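Local coordinates for protein inositol 2-dehydrogenase (Sinorhizobium meliloti, PDB 4HKT) that oxidises myo-inositol to scyllo-inosose (2-keto-myo-inositol) with NAD+ as hydride acceptor, the first step of myo-inositol breakdown, at residues Ile168-Ala180 / Leu216-Arg230. Residues are numbered along the deposited sequence; the frame is centred on the assembly and turned at random.
Sequences IFRDMTIHDFDMA and LQTASGKQAIISNSR. With EDO (1,2-ethanediol), chain X.
Ile168 lays its CD1 methyl against the aliphatic part of Arg230, 4.0 Å from CG, the two chains lying alongside each other, head to tail. Asp171 forms a salt bridge to the guanidinium edge: its OD2 accepts from Arg230 NH2 at 3.0 Å, nearly straight (173°), on the anti side of the carboxylate. Asp153 binds Arg230 NH1, and Tyr161 holds Asp171 OD1, so each charged group has a second partner; a 1,2-ethanediol, probably carried over from the crystallisation mix, sits beside them. Met172, a selenomethionine, is fully extended: CB lies over one guanidinium face and CE reaches Ser229 O (3.4 Å). The chi1 of Thr173 (-39°) turns OG1 onto Asn228 OD1, to which it donates over a short 2.5 Å, and leaves CG2 for Ile226 CG2 and one face of the Phe177 ring. Asp176 receives the other end of that amide, Asn228 ND2 to OD2 at 2.8 Å, from above the carboxylate plane, while OD1 is held by Ser151. With Ser227 O as a second acceptor for ND2, the buried amide is gripped at both ends and its flip is fixed. Asp176 CB also rests on Ile226 CG2. Beyond it the contact turns apolar: Leu216 CD1 lies at the edge of the Phe177 ring, Ile226 CD1 is 3.8 Å from Phe177 CD1, and Ala180 CB presses on Leu216 CD1 (3.5 Å) and Ala224 CB. Helix segment 168-180 thus runs roughly antiparallel to strand 223-229 (142°), and helix 168-184 lies between helix 305-324 and the large mixed sheet whose other face meets a second subunit, the alpha/beta build of the C-terminal domain of Gfo/Idh/MocA dehydrogenases.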
loop_
_atom_site.group_PDB
_atom_site.type_symbol
_atom_site.label_atom_id
_atom_site.label_comp_id
_atom_site.label_asym_id
_atom_site.label_seq_id
_atom_site.Cartn_x
_atom_site.Cartn_y
_atom_site.Cartn_z
ATOM N N ILE B 168 9.218 -28.077 -15.633
ATOM C CA ILE B 168 8.900 -26.935 -14.801
ATOM C C ILE B 168 8.602 -27.340 -13.351
ATOM O O ILE B 168 9.010 -26.637 -12.401
ATOM C CB ILE B 168 7.732 -26.115 -15.397
ATOM C CG1 ILE B 168 7.511 -24.835 -14.609
ATOM C CG2 ILE B 168 6.422 -26.922 -15.379
ATOM C CD1 ILE B 168 6.612 -23.873 -15.338
ATOM N N PHE B 169 7.972 -28.495 -13.151
ATOM C CA PHE B 169 7.620 -28.905 -11.772
ATOM C C PHE B 169 8.850 -29.231 -10.957
ATOM O O PHE B 169 8.939 -28.860 -9.795
ATOM C CB PHE B 169 6.670 -30.075 -11.793
ATOM C CG PHE B 169 5.298 -29.725 -12.344
ATOM C CD1 PHE B 169 4.495 -28.793 -11.688
ATOM C CD2 PHE B 169 4.808 -30.342 -13.485
ATOM C CE1 PHE B 169 3.239 -28.481 -12.164
ATOM C CE2 PHE B 169 3.551 -30.021 -13.978
ATOM C CZ PHE B 169 2.759 -29.091 -13.309
ATOM N N ARG B 170 9.806 -29.920 -11.584
ATOM C CA ARG B 170 11.066 -30.276 -10.928
ATOM C C ARG B 170 12.028 -29.106 -10.812
ATOM O O ARG B 170 12.822 -29.054 -9.882
ATOM C CB ARG B 170 11.722 -31.470 -11.623
ATOM C CG ARG B 170 10.820 -32.690 -11.657
ATOM C CD ARG B 170 11.555 -33.973 -12.043
ATOM N NE ARG B 170 10.674 -35.144 -12.129
ATOM C CZ ARG B 170 9.972 -35.515 -13.190
ATOM N NH1 ARG B 170 10.012 -34.807 -14.302
ATOM N NH2 ARG B 170 9.203 -36.617 -13.127
ATOM N N ASP B 171 11.945 -28.159 -11.736
ATOM C CA ASP B 171 12.942 -27.096 -11.827
ATOM C C ASP B 171 12.513 -25.813 -11.144
ATOM O O ASP B 171 13.362 -25.128 -10.543
ATOM C CB ASP B 171 13.319 -26.784 -13.269
ATOM C CG ASP B 171 14.392 -25.693 -13.374
ATOM O OD1 ASP B 171 15.539 -25.995 -13.015
ATOM O OD2 ASP B 171 14.107 -24.552 -13.813
HETATM N N MSE B 172 11.230 -25.456 -11.258
HETATM C CA MSE B 172 10.734 -24.183 -10.727
HETATM C C MSE B 172 9.820 -24.428 -9.546
HETATM O O MSE B 172 10.057 -23.938 -8.440
HETATM C CB MSE B 172 9.961 -23.476 -11.827
HETATM C CG MSE B 172 9.397 -22.144 -11.355
HETATM SE SE MSE B 172 8.420 -21.238 -12.799
HETATM C CE MSE B 172 7.925 -19.759 -11.627
ATOM N N THR B 173 8.789 -25.219 -9.764
ATOM C CA THR B 173 7.754 -25.394 -8.740
ATOM C C THR B 173 8.267 -26.090 -7.495
ATOM O O THR B 173 7.702 -25.983 -6.411
ATOM C CB THR B 173 6.591 -26.190 -9.311
ATOM O OG1 THR B 173 6.365 -25.768 -10.645
ATOM C CG2 THR B 173 5.329 -25.913 -8.482
ATOM N N ILE B 174 9.366 -26.814 -7.664
ATOM C CA ILE B 174 10.044 -27.438 -6.560
ATOM C C ILE B 174 10.250 -26.516 -5.338
ATOM O O ILE B 174 10.048 -26.936 -4.216
ATOM C CB ILE B 174 11.363 -28.159 -7.039
ATOM C CG1 ILE B 174 11.839 -29.134 -5.970
ATOM C CG2 ILE B 174 12.448 -27.188 -7.413
ATOM C CD1 ILE B 174 12.834 -30.166 -6.458
ATOM N N HIS B 175 10.656 -25.276 -5.547
ATOM C CA HIS B 175 10.773 -24.307 -4.477
ATOM C C HIS B 175 9.422 -24.050 -3.769
ATOM O O HIS B 175 9.381 -23.901 -2.551
ATOM C CB HIS B 175 11.238 -22.974 -5.031
ATOM C CG HIS B 175 12.679 -22.937 -5.380
ATOM N ND1 HIS B 175 13.670 -22.985 -4.421
ATOM C CD2 HIS B 175 13.300 -22.787 -6.566
ATOM C CE1 HIS B 175 14.846 -22.902 -5.011
ATOM N NE2 HIS B 175 14.651 -22.782 -6.309
ATOM N N ASP B 176 8.362 -23.989 -4.557
ATOM C CA ASP B 176 7.002 -23.770 -4.035
ATOM C C ASP B 176 6.430 -24.975 -3.343
ATOM O O ASP B 176 5.724 -24.800 -2.367
ATOM C CB ASP B 176 6.070 -23.303 -5.110
ATOM C CG ASP B 176 6.564 -22.037 -5.780
ATOM O OD1 ASP B 176 6.858 -21.048 -5.082
ATOM O OD2 ASP B 176 6.712 -22.056 -7.013
ATOM N N PHE B 177 6.739 -26.191 -3.810
ATOM C CA PHE B 177 6.426 -27.382 -3.027
ATOM C C PHE B 177 7.097 -27.363 -1.648
ATOM O O PHE B 177 6.460 -27.667 -0.645
ATOM C CB PHE B 177 6.789 -28.659 -3.750
ATOM C CG PHE B 177 6.070 -28.857 -5.063
ATOM C CD1 PHE B 177 4.704 -28.749 -5.155
ATOM C CD2 PHE B 177 6.768 -29.203 -6.192
ATOM C CE1 PHE B 177 4.037 -28.947 -6.377
ATOM C CE2 PHE B 177 6.136 -29.412 -7.394
ATOM C CZ PHE B 177 4.760 -29.300 -7.503
ATOM N N ASP B 178 8.394 -27.065 -1.610
ATOM C CA ASP B 178 9.064 -26.865 -0.327
ATOM C C ASP B 178 8.412 -25.773 0.552
ATOM O O ASP B 178 8.171 -25.994 1.741
ATOM C CB ASP B 178 10.546 -26.573 -0.484
ATOM C CG ASP B 178 11.211 -26.445 0.853
ATOM O OD1 ASP B 178 11.323 -27.460 1.551
ATOM O OD2 ASP B 178 11.576 -25.314 1.248
HETATM N N MSE B 179 8.139 -24.623 -0.026
HETATM C CA MSE B 179 7.433 -23.540 0.677
HETATM C C MSE B 179 6.097 -23.991 1.229
HETATM O O MSE B 179 5.748 -23.704 2.372
HETATM C CB MSE B 179 7.319 -22.346 -0.259
HETATM C CG MSE B 179 6.641 -21.113 0.333
HETATM SE SE MSE B 179 7.604 -20.426 1.915
HETATM C CE MSE B 179 9.252 -19.922 0.984
ATOM N N ALA B 180 5.339 -24.752 0.453
ATOM C CA ALA B 180 4.089 -25.280 0.933
ATOM C C ALA B 180 4.246 -26.160 2.140
ATOM O O ALA B 180 3.509 -26.016 3.121
ATOM C CB ALA B 180 3.334 -26.012 -0.195
ATOM N N LEU B 216 -2.289 -28.823 -3.449
ATOM C CA LEU B 216 -1.838 -29.799 -2.496
ATOM C C LEU B 216 -2.825 -29.869 -1.332
ATOM O O LEU B 216 -3.364 -28.837 -0.936
ATOM C CB LEU B 216 -0.483 -29.370 -1.912
ATOM C CG LEU B 216 0.621 -28.961 -2.871
ATOM C CD1 LEU B 216 1.891 -28.640 -2.082
ATOM C CD2 LEU B 216 0.835 -30.097 -3.812
ATOM N N GLN B 217 -3.043 -31.069 -0.795
ATOM C CA GLN B 217 -3.920 -31.202 0.361
ATOM C C GLN B 217 -3.303 -32.170 1.342
ATOM O O GLN B 217 -2.694 -33.180 0.950
ATOM C CB GLN B 217 -5.337 -31.607 -0.060
ATOM C CG GLN B 217 -6.317 -31.833 1.090
ATOM C CD GLN B 217 -7.747 -31.834 0.649
ATOM O OE1 GLN B 217 -8.128 -32.567 -0.273
ATOM N NE2 GLN B 217 -8.559 -31.020 1.285
ATOM N N THR B 218 -3.428 -31.825 2.620
ATOM C CA THR B 218 -2.902 -32.622 3.702
ATOM C C THR B 218 -3.986 -33.558 4.189
ATOM O O THR B 218 -5.169 -33.416 3.817
ATOM C CB THR B 218 -2.476 -31.744 4.902
ATOM O OG1 THR B 218 -3.651 -31.230 5.552
ATOM C CG2 THR B 218 -1.590 -30.631 4.442
ATOM N N ALA B 219 -3.592 -34.488 5.058
ATOM C CA ALA B 219 -4.545 -35.443 5.663
ATOM C C ALA B 219 -5.651 -34.741 6.432
ATOM O O ALA B 219 -6.782 -35.176 6.410
ATOM C CB ALA B 219 -3.847 -36.475 6.572
ATOM N N SER B 220 -5.363 -33.638 7.085
ATOM C CA SER B 220 -6.404 -32.946 7.843
ATOM C C SER B 220 -7.283 -32.075 6.931
ATOM O O SER B 220 -8.294 -31.503 7.378
ATOM C CB SER B 220 -5.727 -32.135 8.949
ATOM O OG SER B 220 -4.822 -31.220 8.410
ATOM N N GLY B 221 -6.924 -31.964 5.643
ATOM C CA GLY B 221 -7.720 -31.220 4.683
ATOM C C GLY B 221 -7.230 -29.845 4.315
ATOM O O GLY B 221 -7.846 -29.191 3.457
ATOM N N LYS B 222 -6.173 -29.373 4.993
ATOM C CA LYS B 222 -5.546 -28.106 4.673
ATOM C C LYS B 222 -5.090 -28.134 3.209
ATOM O O LYS B 222 -4.666 -29.182 2.732
ATOM C CB LYS B 222 -4.346 -27.812 5.553
ATOM C CG LYS B 222 -4.604 -27.782 7.023
ATOM C CD LYS B 222 -3.286 -27.727 7.789
ATOM C CE LYS B 222 -3.469 -27.318 9.259
ATOM N NZ LYS B 222 -3.984 -28.392 10.115
ATOM N N GLN B 223 -5.251 -27.003 2.524
ATOM C CA GLN B 223 -4.956 -26.885 1.103
ATOM C C GLN B 223 -3.965 -25.774 0.742
ATOM O O GLN B 223 -4.023 -24.655 1.287
ATOM C CB GLN B 223 -6.246 -26.662 0.357
ATOM C CG GLN B 223 -7.241 -27.821 0.450
ATOM C CD GLN B 223 -8.670 -27.334 0.354
ATOM O OE1 GLN B 223 -9.068 -26.823 -0.666
ATOM N NE2 GLN B 223 -9.438 -27.477 1.423
ATOM N N ALA B 224 -3.098 -26.082 -0.226
ATOM C CA ALA B 224 -2.140 -25.125 -0.754
ATOM C C ALA B 224 -2.324 -25.070 -2.246
ATOM O O ALA B 224 -2.315 -26.069 -2.893
ATOM C CB ALA B 224 -0.707 -25.526 -0.427
ATOM N N ILE B 225 -2.542 -23.874 -2.753
ATOM C CA ILE B 225 -2.628 -23.640 -4.143
ATOM C C ILE B 225 -1.338 -22.971 -4.577
ATOM O O ILE B 225 -0.865 -22.015 -3.941
ATOM C CB ILE B 225 -3.766 -22.658 -4.426
ATOM C CG1 ILE B 225 -5.093 -23.189 -3.944
ATOM C CG2 ILE B 225 -3.892 -22.403 -5.906
ATOM C CD1 ILE B 225 -6.232 -22.186 -4.100
ATOM N N ILE B 226 -0.790 -23.433 -5.684
ATOM C CA ILE B 226 0.447 -22.881 -6.192
ATOM C C ILE B 226 0.185 -22.490 -7.644
ATOM O O ILE B 226 -0.363 -23.273 -8.430
ATOM C CB ILE B 226 1.599 -23.882 -6.178
ATOM C CG1 ILE B 226 2.002 -24.259 -4.779
ATOM C CG2 ILE B 226 2.796 -23.321 -6.957
ATOM C CD1 ILE B 226 2.675 -25.616 -4.765
ATOM N N SER B 227 0.601 -21.286 -7.988
ATOM C CA SER B 227 0.546 -20.763 -9.370
ATOM C C SER B 227 1.975 -20.420 -9.844
ATOM O O SER B 227 2.692 -19.717 -9.143
ATOM C CB SER B 227 -0.269 -19.476 -9.321
ATOM O OG SER B 227 -0.442 -18.879 -10.561
ATOM N N ASN B 228 2.378 -20.895 -11.019
ATOM C CA ASN B 228 3.717 -20.594 -11.557
ATOM C C ASN B 228 3.564 -20.152 -12.990
ATOM O O ASN B 228 2.829 -20.784 -13.741
ATOM C CB ASN B 228 4.584 -21.833 -11.653
ATOM C CG ASN B 228 5.215 -22.297 -10.361
ATOM O OD1 ASN B 228 5.947 -23.298 -10.402
ATOM N ND2 ASN B 228 5.020 -21.612 -9.255
ATOM N N SER B 229 4.338 -19.136 -13.383
ATOM C CA SER B 229 4.497 -18.729 -14.768
ATOM C C SER B 229 5.988 -18.473 -15.038
ATOM O O SER B 229 6.715 -17.900 -14.213
ATOM C CB SER B 229 3.707 -17.462 -15.103
ATOM O OG SER B 229 3.994 -17.030 -16.464
ATOM N N ARG B 230 6.439 -18.933 -16.186
ATOM C CA ARG B 230 7.810 -18.702 -16.560
ATOM C C ARG B 230 8.166 -17.248 -16.911
ATOM O O ARG B 230 9.348 -16.959 -17.057
ATOM C CB ARG B 230 8.195 -19.601 -17.734
ATOM C CG ARG B 230 8.575 -21.029 -17.364
ATOM C CD ARG B 230 9.737 -21.090 -16.392
ATOM N NE ARG B 230 10.323 -22.411 -16.327
ATOM C CZ ARG B 230 11.326 -22.757 -15.542
ATOM N NH1 ARG B 230 11.888 -21.856 -14.750
ATOM N NH2 ARG B 230 11.779 -24.008 -15.549
HETATM C C1 EDO X . 14.841 -21.485 -12.978
HETATM O O1 EDO X . 15.525 -22.542 -13.651
HETATM C C2 EDO X . 13.905 -22.003 -11.881
HETATM O O2 EDO X . 12.890 -21.029 -11.629
#